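PDB 4WO7: foldase protein PrsA from Bacillus subtilis, which assists the folding of secreted proteins after their export across the membrane, and has a peptidyl-prolyl cis-trans isomerase activity not essential for that role in vivo. Local coordinates for residues A[44-49]-A[92-97]; A[100-105]-A[225-230]; A[118-123]-A[166-171]. All coordinates share one frame; numbering follows the deposited sequence.

Interactions 1 and 2 hold the helical part of PrsA and share helix 81-101. Their centres lie 15 Å apart, and a probable hydrogen bond from Q95 NE2 to L228 O joins them. Interaction 1 is buried, leucine against leucine; interaction 2 sits at the surface, where a lysine stem covers an isoleucine and only one contact joins two apolar side chains. Interaction 3 belongs to the parvulin-type isomerase sheet, about 35 Å between centres from interaction 1, and is nested inside the chain loop that interaction 2 closes. It alone has backbone hydrogen bonds between its segments, with one aromatic ring on each face of the strand pair.

Interaction 1: A[44-49]-A[92-97]; sequences KVLDKK and LLTQKA
L46 and L93 mark the closest point of helix segments 44-49 and 92-97, their CA atoms 6.1 Å apart, where the segment axes pass at 9.5 Å with 66° between their N-to-C directions. At so steep a crossing the helices share one short patch, filled almost wholly by aliphatic groups. The two leucines meet at their bases, CB of L46 lying 3.9 Å from CB of L93, and from there each reaches past the other to the opposite backbone. L93 places methyl CD2 3.6 Å from O of L46, while its twin CD1 lies against N and CA of D47. L46 answers with CD1, 3.9 Å from O of L93 and beside CG2 of T94. Its other methyl, CD2, reaches one turn further along helix 81-101 and meets CB of A97 at 3.8 Å. CG of L46 stands opposite its carbonyl carbon (chi1 -64°), a setting that points the branch at helix 81-101, CD1 beside T94 and both methyls near A97. With an alanine at L93 both methyls are gone, which would probably open a gap beside O of L46 and CA of D47 and let the L46 branch shift. D47 offers CB to L93 CD1; its carboxylate turns to a salt bridge with K89 on helix 81-101. OG1 of T94 is likewise occupied, bonded to O of E91. V241 of helix 231-244 packs on L46 and V234 on T94, so helices from the N- and C-terminal parts of the chain build one core, while V45 faces T14 of the second subunit. No hydrogen bond joins the two segments: the crossing relies on apolar fit, and the D47-K89 ion pair at its margin ties the same two helices by charge.

Interaction 2: A[100-105]-A[225-230]; sequences DNIKVT and EQKLND
K227 lays its aliphatic stem over the gamma methyl of I102, CD of the lysine 4.0 Å from CG2 of the isoleucine. The two side chains cross obliquely, so the overlap is confined to the middle of the stem. Beyond CG the lysine is fully extended, which carries its ammonium group past I102 and alongside the backbone that follows. There NZ lies 4.0 Å from O of K103, and 4.3 Å from CA of V104; these are proximities only, for the charge of K227 is met by a salt bridge to D108 on helix 106-113. V104 adds a looser contact, its CG1 4.4 Å from CD of K227. I102 has its CG2 opposite the backbone N (CG1 at chi1 -66°), so its two branches part: the gamma methyl goes to the lysine and CD1 runs to L228, 4.3 Å from CD2 of that leucine. Segment 100-105 leaves helix 81-101 and leads to helix 106-113; it packs on the last turn of helix 216-228, which leads to helix 231-244. I102 is the first residue to leave helical geometry after helix 81-101, and T105 is the N-cap of helix 106-113, its OG1 accepting from N of D108; across the contact, D230 is the N-cap of helix 231-244. The chain leaves for the parvulin-type isomerase domain after the first segment and has come back from it by the second, so the parts flanking that domain pack on each other. Earlier turns of helix 216-228 add L224 against I102 and K220 and V223 against V104, and A237 of helix 231-244 also touches I102. L228 leans on A98 and K99 of helix 81-101.

Interaction 3: A[118-123]-A[166-171]; sequences GKIRAS and GWFAKE
G166 meets R121 first, its CA 3.9 Å above the plane of the guanidinium group, over its centre, and its O 3.5 Å from R121 CG. A salt bridge to D164 helps hold the guanidinium there. At W167 the indole turns back over the neighbouring strand: CB of R121 sits over its six-membered ring, 4.0 Å from the centroid, in a CH-pi contact. NE1 comes to the guanidinium edge without bonding to it, the two planes 78° apart, and makes a weak hydrogen bond to E222, while CZ3 lies 3.6 Å from O of K119. F168 pairs with I120 in antiparallel, hydrogen-bonded fashion, I120 N to F168 O 3.1 Å and nearly straight (176°), F168 N to I120 O 3.0 Å. On the face opposite W167, the F168 ring takes I120 CG1 over one side and A122 CB at its edge, 3.7 Å from CE1; helix 176-183 covers I120 through F183 and F168 through A182. A169 sets CB 3.7 Å from CG of K119. At this edge of the parvulin sheet two backbone bonds set the register, while the faces differ: apolar I120, A122 and F168 toward helix 176-183, arginine against indole on the other, where D164 takes up the charge.

Interaction 1: A[44-49]-A[92-97]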
loop_
_atom_site.group_PDB
_atom_site.type_symbol
_atom_site.label_atom_id
_atom_site.label_comp_id
_atom_site.label_asym_id
_atom_site.label_seq_id
_atom_site.Cartn_x
_atom_site.Cartn_y
_atom_site.Cartn_z
ATOM N N LYS A 44 -0.304 19.578 -18.277
ATOM C CA LYS A 44 -0.541 20.688 -19.199
ATOM C C LYS A 44 0.310 21.892 -18.849
ATOM O O LYS A 44 0.980 22.465 -19.709
ATOM C CB LYS A 44 -2.001 21.124 -19.190
ATOM C CG LYS A 44 -2.905 20.361 -20.112
ATOM C CD LYS A 44 -4.227 21.092 -20.238
ATOM C CE LYS A 44 -5.095 20.463 -21.297
ATOM N NZ LYS A 44 -5.518 19.099 -20.898
ATOM N N VAL A 45 0.275 22.275 -17.580
ATOM C CA VAL A 45 0.988 23.459 -17.133
ATOM C C VAL A 45 2.481 23.234 -17.293
ATOM O O VAL A 45 3.179 24.077 -17.856
ATOM C CB VAL A 45 0.618 23.825 -15.676
ATOM C CG1 VAL A 45 1.584 24.846 -15.083
ATOM C CG2 VAL A 45 -0.815 24.349 -15.629
ATOM N N LEU A 46 2.973 22.096 -16.815
ATOM C CA LEU A 46 4.403 21.808 -16.900
ATOM C C LEU A 46 4.899 21.633 -18.343
ATOM O O LEU A 46 6.018 22.032 -18.663
ATOM C CB LEU A 46 4.753 20.565 -16.081
ATOM C CG LEU A 46 4.507 20.714 -14.577
ATOM C CD1 LEU A 46 4.879 19.445 -13.835
ATOM C CD2 LEU A 46 5.242 21.914 -13.999
ATOM N N ASP A 47 4.084 21.052 -19.219
ATOM C CA ASP A 47 4.517 20.849 -20.603
ATOM C C ASP A 47 4.713 22.168 -21.320
ATOM O O ASP A 47 5.496 22.268 -22.264
ATOM C CB ASP A 47 3.503 20.018 -21.387
ATOM C CG ASP A 47 3.965 19.723 -22.805
ATOM O OD1 ASP A 47 5.177 19.491 -23.010
ATOM O OD2 ASP A 47 3.110 19.723 -23.718
ATOM N N LYS A 48 4.000 23.184 -20.859
ATOM C CA LYS A 48 4.116 24.511 -21.436
ATOM C C LYS A 48 5.337 25.249 -20.883
ATOM O O LYS A 48 5.966 26.042 -21.586
ATOM C CB LYS A 48 2.829 25.300 -21.205
ATOM C CG LYS A 48 2.830 26.664 -21.855
ATOM C CD LYS A 48 1.462 27.292 -21.752
ATOM C CE LYS A 48 1.403 28.609 -22.493
ATOM N NZ LYS A 48 0.027 29.170 -22.483
ATOM N N LYS A 49 5.664 24.985 -19.620
ATOM C CA LYS A 49 6.812 25.623 -18.982
ATOM C C LYS A 49 8.101 24.921 -19.372
ATOM O O LYS A 49 8.970 25.515 -20.007
ATOM C CB LYS A 49 6.643 25.623 -17.461
ATOM C CG LYS A 49 7.732 26.367 -16.691
ATOM C CD LYS A 49 7.297 26.624 -15.255
ATOM C CE LYS A 49 8.319 27.474 -14.519
ATOM N NZ LYS A 49 7.906 27.789 -13.121
ATOM N N LEU A 92 8.937 12.898 -16.089
ATOM C CA LEU A 92 10.062 13.744 -16.478
ATOM C C LEU A 92 9.725 15.216 -16.249
ATOM O O LEU A 92 10.582 15.994 -15.831
ATOM C CB LEU A 92 10.455 13.513 -17.943
ATOM C CG LEU A 92 11.047 12.147 -18.314
ATOM C CD1 LEU A 92 11.238 12.018 -19.821
ATOM C CD2 LEU A 92 12.373 11.915 -17.607
ATOM N N LEU A 93 8.481 15.595 -16.528
ATOM C CA LEU A 93 8.034 16.965 -16.272
ATOM C C LEU A 93 8.065 17.318 -14.789
ATOM O O LEU A 93 8.591 18.363 -14.404
ATOM C CB LEU A 93 6.620 17.185 -16.807
ATOM C CG LEU A 93 6.495 17.300 -18.326
ATOM C CD1 LEU A 93 5.031 17.250 -18.720
ATOM C CD2 LEU A 93 7.135 18.587 -18.834
ATOM N N THR A 94 7.502 16.449 -13.955
ATOM C CA THR A 94 7.460 16.700 -12.516
ATOM C C THR A 94 8.882 16.710 -11.953
ATOM O O THR A 94 9.165 17.355 -10.940
ATOM C CB THR A 94 6.609 15.645 -11.773
ATOM O OG1 THR A 94 7.091 14.333 -12.090
ATOM C CG2 THR A 94 5.140 15.750 -12.183
ATOM N N GLN A 95 9.775 15.990 -12.624
ATOM C CA GLN A 95 11.177 15.953 -12.232
ATOM C C GLN A 95 11.843 17.291 -12.539
ATOM O O GLN A 95 12.598 17.832 -11.728
ATOM C CB GLN A 95 11.901 14.821 -12.958
ATOM C CG GLN A 95 11.673 13.463 -12.339
ATOM C CD GLN A 95 12.426 13.291 -11.041
ATOM O OE1 GLN A 95 13.654 13.400 -10.997
ATOM N NE2 GLN A 95 11.690 13.065 -9.963
ATOM N N LYS A 96 11.554 17.818 -13.721
ATOM C CA LYS A 96 12.137 19.076 -14.160
ATOM C C LYS A 96 11.609 20.209 -13.292
ATOM O O LYS A 96 12.348 21.130 -12.941
ATOM C CB LYS A 96 11.852 19.329 -15.642
ATOM C CG LYS A 96 12.771 18.548 -16.574
ATOM C CD LYS A 96 12.639 19.005 -18.017
ATOM C CE LYS A 96 13.830 18.557 -18.845
ATOM N NZ LYS A 96 13.724 19.035 -20.247
ATOM N N ALA A 97 10.324 20.136 -12.954
ATOM C CA ALA A 97 9.703 21.114 -12.075
ATOM C C ALA A 97 10.376 21.099 -10.711
ATOM O O ALA A 97 10.649 22.153 -10.141
ATOM C CB ALA A 97 8.212 20.833 -11.923
#

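Interaction 2: A[100-105]-A[225-230]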
loop_
_atom_site.group_PDB
_atom_site.type_symbol
_atom_site.label_atom_id
_atom_site.label_comp_id
_atom_site.label_asym_id
_atom_site.label_seq_id
_atom_site.Cartn_x
_atom_site.Cartn_y
_atom_site.Cartn_z
ATOM N N ASP A 100 13.994 22.684 -10.659
ATOM C CA ASP A 100 13.993 24.147 -10.683
ATOM C C ASP A 100 13.503 24.755 -9.366
ATOM O O ASP A 100 13.880 25.877 -9.023
ATOM C CB ASP A 100 13.147 24.675 -11.845
ATOM C CG ASP A 100 13.876 24.601 -13.173
ATOM O OD1 ASP A 100 14.392 23.514 -13.512
ATOM O OD2 ASP A 100 13.941 25.638 -13.874
ATOM N N ASN A 101 12.669 24.019 -8.634
ATOM C CA ASN A 101 11.990 24.571 -7.461
ATOM C C ASN A 101 12.541 24.052 -6.130
ATOM O O ASN A 101 12.377 24.700 -5.097
ATOM C CB ASN A 101 10.495 24.266 -7.550
ATOM C CG ASN A 101 9.793 25.104 -8.596
ATOM O OD1 ASN A 101 9.194 26.133 -8.288
ATOM N ND2 ASN A 101 9.901 24.688 -9.851
ATOM N N ILE A 102 13.172 22.879 -6.143
ATOM C CA ILE A 102 13.829 22.360 -4.938
ATOM C C ILE A 102 15.186 23.012 -4.741
ATOM O O ILE A 102 15.974 23.117 -5.682
ATOM C CB ILE A 102 14.035 20.832 -4.976
ATOM C CG1 ILE A 102 12.690 20.113 -4.940
ATOM C CG2 ILE A 102 14.929 20.368 -3.797
ATOM C CD1 ILE A 102 12.792 18.622 -5.168
ATOM N N LYS A 103 15.444 23.465 -3.519
ATOM C CA LYS A 103 16.746 24.013 -3.153
ATOM C C LYS A 103 17.298 23.298 -1.918
ATOM O O LYS A 103 16.634 23.259 -0.881
ATOM C CB LYS A 103 16.625 25.516 -2.926
ATOM C CG LYS A 103 16.141 26.225 -4.176
ATOM C CD LYS A 103 15.976 27.709 -3.960
ATOM C CE LYS A 103 15.478 28.390 -5.224
ATOM N NZ LYS A 103 15.363 29.862 -5.059
ATOM N N VAL A 104 18.501 22.730 -2.019
ATOM C CA VAL A 104 19.140 22.131 -0.847
ATOM C C VAL A 104 20.053 23.173 -0.208
ATOM O O VAL A 104 20.857 23.820 -0.883
ATOM C CB VAL A 104 19.971 20.843 -1.156
ATOM C CG1 VAL A 104 19.263 19.978 -2.177
ATOM C CG2 VAL A 104 21.369 21.144 -1.678
ATOM N N THR A 105 19.862 23.382 1.087
ATOM C CA THR A 105 20.685 24.299 1.857
ATOM C C THR A 105 21.973 23.604 2.269
ATOM O O THR A 105 22.108 22.393 2.104
ATOM C CB THR A 105 19.938 24.779 3.102
ATOM O OG1 THR A 105 19.680 23.660 3.962
ATOM C CG2 THR A 105 18.623 25.424 2.695
ATOM N N GLU A 225 19.388 14.251 -5.374
ATOM C CA GLU A 225 18.888 13.023 -5.978
ATOM C C GLU A 225 17.987 12.304 -4.995
ATOM O O GLU A 225 17.046 11.617 -5.384
ATOM C CB GLU A 225 20.028 12.098 -6.394
ATOM C CG GLU A 225 19.570 11.029 -7.379
ATOM C CD GLU A 225 20.712 10.263 -8.005
ATOM O OE1 GLU A 225 21.861 10.742 -7.937
ATOM O OE2 GLU A 225 20.457 9.177 -8.570
ATOM N N GLN A 226 18.279 12.479 -3.713
ATOM C CA GLN A 226 17.493 11.855 -2.660
ATOM C C GLN A 226 16.133 12.539 -2.519
ATOM O O GLN A 226 15.116 11.879 -2.294
ATOM C CB GLN A 226 18.261 11.879 -1.334
ATOM C CG GLN A 226 17.580 11.087 -0.234
ATOM C CD GLN A 226 18.262 11.230 1.111
ATOM O OE1 GLN A 226 18.878 12.254 1.407
ATOM N NE2 GLN A 226 18.132 10.205 1.945
ATOM N N LYS A 227 16.111 13.860 -2.656
ATOM C CA LYS A 227 14.865 14.605 -2.551
ATOM C C LYS A 227 14.018 14.397 -3.797
ATOM O O LYS A 227 12.809 14.609 -3.774
ATOM C CB LYS A 227 15.133 16.095 -2.346
ATOM C CG LYS A 227 15.614 16.444 -0.948
ATOM C CD LYS A 227 15.650 17.949 -0.720
ATOM C CE LYS A 227 16.098 18.289 0.698
ATOM N NZ LYS A 227 16.093 19.758 0.955
ATOM N N LEU A 228 14.659 13.979 -4.885
ATOM C CA LEU A 228 13.959 13.729 -6.142
ATOM C C LEU A 228 13.241 12.378 -6.163
ATOM O O LEU A 228 12.366 12.155 -7.004
ATOM C CB LEU A 228 14.938 13.836 -7.315
ATOM C CG LEU A 228 15.305 15.284 -7.656
ATOM C CD1 LEU A 228 16.506 15.354 -8.591
ATOM C CD2 LEU A 228 14.113 16.007 -8.278
ATOM N N ASN A 229 13.613 11.479 -5.253
ATOM C CA ASN A 229 12.967 10.172 -5.161
ATOM C C ASN A 229 11.959 10.108 -4.012
ATOM O O ASN A 229 11.442 9.037 -3.690
ATOM C CB ASN A 229 14.021 9.075 -5.013
ATOM C CG ASN A 229 14.881 8.934 -6.257
ATOM O OD1 ASN A 229 14.575 8.152 -7.156
ATOM N ND2 ASN A 229 15.964 9.700 -6.314
ATOM N N ASP A 230 11.692 11.259 -3.402
ATOM C CA ASP A 230 10.620 11.393 -2.423
ATOM C C ASP A 230 9.489 12.137 -3.119
ATOM O O ASP A 230 9.600 13.331 -3.396
ATOM C CB ASP A 230 11.089 12.143 -1.175
ATOM C CG ASP A 230 9.949 12.457 -0.223
ATOM O OD1 ASP A 230 9.002 11.647 -0.145
ATOM O OD2 ASP A 230 9.990 13.522 0.430
#

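Interaction 3: A[118-123]-A[166-171]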
loop_
_atom_site.group_PDB
_atom_site.type_symbol
_atom_site.label_atom_id
_atom_site.label_comp_id
_atom_site.label_asym_id
_atom_site.label_seq_id
_atom_site.Cartn_x
_atom_site.Cartn_y
_atom_site.Cartn_z
ATOM N N GLY A 118 31.389 6.888 9.706
ATOM C CA GLY A 118 31.677 5.484 9.889
ATOM C C GLY A 118 31.094 4.660 8.764
ATOM O O GLY A 118 31.001 3.438 8.867
ATOM N N LYS A 119 30.706 5.337 7.686
ATOM C CA LYS A 119 30.109 4.697 6.519
ATOM C C LYS A 119 31.027 4.623 5.295
ATOM O O LYS A 119 31.946 5.431 5.139
ATOM C CB LYS A 119 28.818 5.444 6.187
ATOM C CG LYS A 119 27.576 4.784 6.721
ATOM C CD LYS A 119 26.355 5.691 6.466
ATOM C CE LYS A 119 25.027 4.964 6.721
ATOM N NZ LYS A 119 23.877 5.911 6.771
ATOM N N ILE A 120 30.768 3.632 4.442
ATOM C CA ILE A 120 31.511 3.452 3.195
ATOM C C ILE A 120 30.536 3.186 2.055
ATOM O O ILE A 120 29.389 2.797 2.286
ATOM C CB ILE A 120 32.529 2.274 3.266
ATOM C CG1 ILE A 120 31.822 0.915 3.378
ATOM C CG2 ILE A 120 33.574 2.508 4.360
ATOM C CD1 ILE A 120 32.666 -0.263 2.920
ATOM N N ARG A 121 30.996 3.421 0.834
ATOM C CA ARG A 121 30.233 3.106 -0.369
ATOM C C ARG A 121 30.884 1.942 -1.119
ATOM O O ARG A 121 32.109 1.879 -1.221
ATOM C CB ARG A 121 30.123 4.356 -1.236
ATOM C CG ARG A 121 29.100 4.267 -2.333
ATOM C CD ARG A 121 29.214 5.449 -3.267
ATOM N NE ARG A 121 28.265 5.354 -4.370
ATOM C CZ ARG A 121 27.074 5.942 -4.411
ATOM N NH1 ARG A 121 26.632 6.674 -3.396
ATOM N NH2 ARG A 121 26.307 5.778 -5.478
ATOM N N ALA A 122 30.068 1.029 -1.649
ATOM C CA ALA A 122 30.587 -0.158 -2.335
ATOM C C ALA A 122 29.639 -0.722 -3.399
ATOM O O ALA A 122 28.424 -0.539 -3.333
ATOM C CB ALA A 122 30.907 -1.236 -1.319
ATOM N N SER A 123 30.221 -1.401 -4.385
ATOM C CA SER A 123 29.463 -2.166 -5.370
ATOM C C SER A 123 29.681 -3.658 -5.162
ATOM O O SER A 123 30.696 -4.059 -4.592
ATOM C CB SER A 123 29.871 -1.787 -6.791
ATOM O OG SER A 123 29.735 -0.400 -7.012
ATOM N N GLY A 166 25.330 2.010 -2.844
ATOM C CA GLY A 166 25.248 3.259 -2.112
ATOM C C GLY A 166 26.009 3.151 -0.798
ATOM O O GLY A 166 26.831 2.250 -0.623
ATOM N N TRP A 167 25.739 4.069 0.128
ATOM C CA TRP A 167 26.427 4.097 1.421
ATOM C C TRP A 167 25.803 3.141 2.425
ATOM O O TRP A 167 24.606 2.865 2.374
ATOM C CB TRP A 167 26.409 5.507 2.013
ATOM C CG TRP A 167 27.181 6.515 1.216
ATOM C CD1 TRP A 167 26.714 7.285 0.188
ATOM C CD2 TRP A 167 28.558 6.873 1.389
ATOM N NE1 TRP A 167 27.718 8.092 -0.294
ATOM C CE2 TRP A 167 28.861 7.859 0.430
ATOM C CE3 TRP A 167 29.568 6.452 2.260
ATOM C CZ2 TRP A 167 30.126 8.432 0.318
ATOM C CZ3 TRP A 167 30.823 7.024 2.148
ATOM C CH2 TRP A 167 31.089 8.001 1.186
ATOM N N PHE A 168 26.629 2.635 3.337
ATOM C CA PHE A 168 26.156 1.762 4.404
ATOM C C PHE A 168 27.221 1.644 5.488
ATOM O O PHE A 168 28.415 1.722 5.194
ATOM C CB PHE A 168 25.833 0.384 3.846
ATOM C CG PHE A 168 27.030 -0.312 3.270
ATOM C CD1 PHE A 168 27.505 0.011 2.006
ATOM C CD2 PHE A 168 27.688 -1.285 4.000
ATOM C CE1 PHE A 168 28.618 -0.630 1.484
ATOM C CE2 PHE A 168 28.798 -1.929 3.482
ATOM C CZ PHE A 168 29.263 -1.601 2.227
ATOM N N ALA A 169 26.800 1.442 6.734
ATOM C CA ALA A 169 27.750 1.292 7.831
ATOM C C ALA A 169 28.048 -0.189 8.056
ATOM O O ALA A 169 27.441 -1.052 7.425
ATOM C CB ALA A 169 27.205 1.933 9.094
ATOM N N LYS A 170 28.976 -0.475 8.963
ATOM C CA LYS A 170 29.429 -1.843 9.216
ATOM C C LYS A 170 28.507 -2.606 10.145
ATOM O O LYS A 170 28.408 -3.831 10.096
ATOM C CB LYS A 170 30.827 -1.820 9.830
ATOM C CG LYS A 170 31.530 -3.164 9.820
ATOM C CD LYS A 170 32.994 -3.050 10.240
ATOM C CE LYS A 170 33.180 -2.845 11.744
ATOM N NZ LYS A 170 34.628 -2.847 12.121
ATOM N N GLU A 171 27.844 -1.835 10.992
ATOM C CA GLU A 171 26.965 -2.352 12.023
ATOM C C GLU A 171 25.722 -3.065 11.502
ATOM O O GLU A 171 25.456 -4.211 11.862
ATOM C CB GLU A 171 26.569 -1.206 12.918
ATOM C CG GLU A 171 25.494 -1.572 13.876
ATOM C CD GLU A 171 25.957 -2.593 14.976
ATOM O OE1 GLU A 171 27.129 -2.979 14.980
ATOM O OE2 GLU A 171 25.206 -3.060 15.894
#